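PDB 7AE2: MNT antitoxin from Aphanizomenon flos-aquae 2012/KM1/D3, which neutralises its cognate toxin HepT mostly by transferring AMP from ATP, twice in succession, onto a tyrosine of the toxin. Local coordinates for residues N140-N143 against F144-R147. Residues are numbered along the deposited sequence; the frame is centred on the assembly and turned at random.
Sequences NIEN and FLQR
N143 and R147, one helical turn apart, are joined by side chain as well as backbone. R147 NE points its N-H almost straight at N143 OD1, 2.8 Å away, with 173° at the hydrogen. The oxygen lies in the guanidinium plane, at its edge, yet the donor stands well above the amide plane of N143, 41° out of it. A bend at chi3 (-73°) folds the arginine back toward the asparagine. A water completes the arrangement, accepting from R147 NH2 at 3.0 Å. It lies 2.8 Å from N143 OD1 and can donate to it, which would give that oxygen a second bond beside the one from NE. The same water sits 2.9 Å from N140 O; with more acceptors around it than protons to give, its donation is probably shared. Outside this turn, R147 NH2 forms a salt bridge with an acidic side chain of another protein chain.

The other polar pair, E142 with Q146, is looser. Q146 NE2 reaches E142 OE2 in a weak hydrogen bond of 3.4 Å, the carboxylate and amide planes steeply inclined to each other.

Both pairs follow the i to i+4 spacing of an alpha helix, here the long C-terminal helix 127-148, away from the aspartates that probably bind magnesium. Its backbone bonds run from F144, L145, Q146 and R147 N to the carbonyls of N140, I141, E142 and N143, each 3.0 Å.

Apolar contact falls on the buried side, where I141 and L145 run alongside each other in the same direction, I141 CG2 being 4.2 Å from L145 CD1. F144 sets its CB 3.4 Å from I141 O, while its ring meets that of W148 and the residue packs on the backbone of another protein chain.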
loop_
_atom_site.group_PDB
_atom_site.type_symbol
_atom_site.label_atom_id
_atom_site.label_comp_id
_atom_site.label_asym_id
_atom_site.label_seq_id
_atom_site.Cartn_x
_atom_site.Cartn_y
_atom_site.Cartn_z
ATOM N N ASN B 140 7.337 -27.102 -6.487
ATOM C CA ASN B 140 6.205 -26.542 -5.759
ATOM C C ASN B 140 5.242 -25.841 -6.708
ATOM O O ASN B 140 4.019 -25.972 -6.576
ATOM C CB ASN B 140 6.703 -25.579 -4.680
ATOM C CG ASN B 140 5.619 -25.188 -3.691
ATOM O OD1 ASN B 140 4.713 -24.422 -4.019
ATOM N ND2 ASN B 140 5.717 -25.701 -2.469
ATOM N N ILE B 141 5.778 -25.095 -7.676
ATOM C CA ILE B 141 4.935 -24.411 -8.652
ATOM C C ILE B 141 4.197 -25.422 -9.522
ATOM O O ILE B 141 2.992 -25.287 -9.770
ATOM C CB ILE B 141 5.782 -23.443 -9.498
ATOM C CG1 ILE B 141 6.337 -22.318 -8.619
ATOM C CG2 ILE B 141 4.964 -22.866 -10.647
ATOM C CD1 ILE B 141 7.435 -21.509 -9.278
ATOM N N GLU B 142 4.901 -26.460 -9.988
ATOM C CA GLU B 142 4.260 -27.464 -10.833
ATOM C C GLU B 142 3.170 -28.211 -10.075
ATOM O O GLU B 142 2.126 -28.546 -10.647
ATOM C CB GLU B 142 5.302 -28.442 -11.379
ATOM C CG GLU B 142 4.727 -29.508 -12.303
ATOM C CD GLU B 142 4.024 -28.921 -13.517
ATOM O OE1 GLU B 142 4.505 -27.897 -14.048
ATOM O OE2 GLU B 142 2.989 -29.481 -13.939
ATOM N N ASN B 143 3.390 -28.477 -8.784
ATOM C CA ASN B 143 2.358 -29.118 -7.978
ATOM C C ASN B 143 1.134 -28.225 -7.835
ATOM O O ASN B 143 -0.005 -28.705 -7.883
ATOM C CB ASN B 143 2.914 -29.486 -6.603
ATOM C CG ASN B 143 1.823 -29.842 -5.612
ATOM O OD1 ASN B 143 1.387 -29.004 -4.823
ATOM N ND2 ASN B 143 1.365 -31.088 -5.659
ATOM N N PHE B 144 1.349 -26.920 -7.644
ATOM C CA PHE B 144 0.234 -25.978 -7.613
ATOM C C PHE B 144 -0.559 -26.030 -8.913
ATOM O O PHE B 144 -1.795 -26.078 -8.901
ATOM C CB PHE B 144 0.755 -24.562 -7.354
ATOM C CG PHE B 144 -0.255 -23.485 -7.635
ATOM C CD1 PHE B 144 -1.158 -23.095 -6.661
ATOM C CD2 PHE B 144 -0.300 -22.862 -8.874
ATOM C CE1 PHE B 144 -2.093 -22.109 -6.920
ATOM C CE2 PHE B 144 -1.236 -21.881 -9.139
ATOM C CZ PHE B 144 -2.132 -21.504 -8.160
ATOM N N LEU B 145 0.139 -26.019 -10.050
ATOM C CA LEU B 145 -0.546 -26.016 -11.339
ATOM C C LEU B 145 -1.354 -27.293 -11.541
ATOM O O LEU B 145 -2.450 -27.256 -12.113
ATOM C CB LEU B 145 0.469 -25.830 -12.466
ATOM C CG LEU B 145 1.240 -24.509 -12.443
ATOM C CD1 LEU B 145 2.388 -24.544 -13.437
ATOM C CD2 LEU B 145 0.311 -23.335 -12.733
ATOM N N GLN B 146 -0.837 -28.430 -11.067
ATOM C CA GLN B 146 -1.569 -29.687 -11.202
ATOM C C GLN B 146 -2.812 -29.707 -10.319
ATOM O O GLN B 146 -3.871 -30.185 -10.743
ATOM C CB GLN B 146 -0.661 -30.867 -10.859
ATOM C CG GLN B 146 0.506 -31.052 -11.807
ATOM C CD GLN B 146 1.370 -32.241 -11.439
ATOM O OE1 GLN B 146 0.992 -33.066 -10.606
ATOM N NE2 GLN B 146 2.542 -32.333 -12.058
ATOM N N ARG B 147 -2.699 -29.207 -9.085
ATOM C CA ARG B 147 -3.845 -29.214 -8.181
ATOM C C ARG B 147 -4.961 -28.315 -8.699
ATOM O O ARG B 147 -6.145 -28.651 -8.578
ATOM C CB ARG B 147 -3.416 -28.780 -6.777
ATOM C CG ARG B 147 -2.545 -29.792 -6.046
ATOM C CD ARG B 147 -2.271 -29.373 -4.603
ATOM N NE ARG B 147 -1.321 -28.266 -4.505
ATOM C CZ ARG B 147 -1.655 -27.010 -4.224
ATOM N NH1 ARG B 147 -2.923 -26.689 -4.004
ATOM N NH2 ARG B 147 -0.718 -26.074 -4.154
HETATM O O HOH W 1 2.210 -26.404 -4.367
#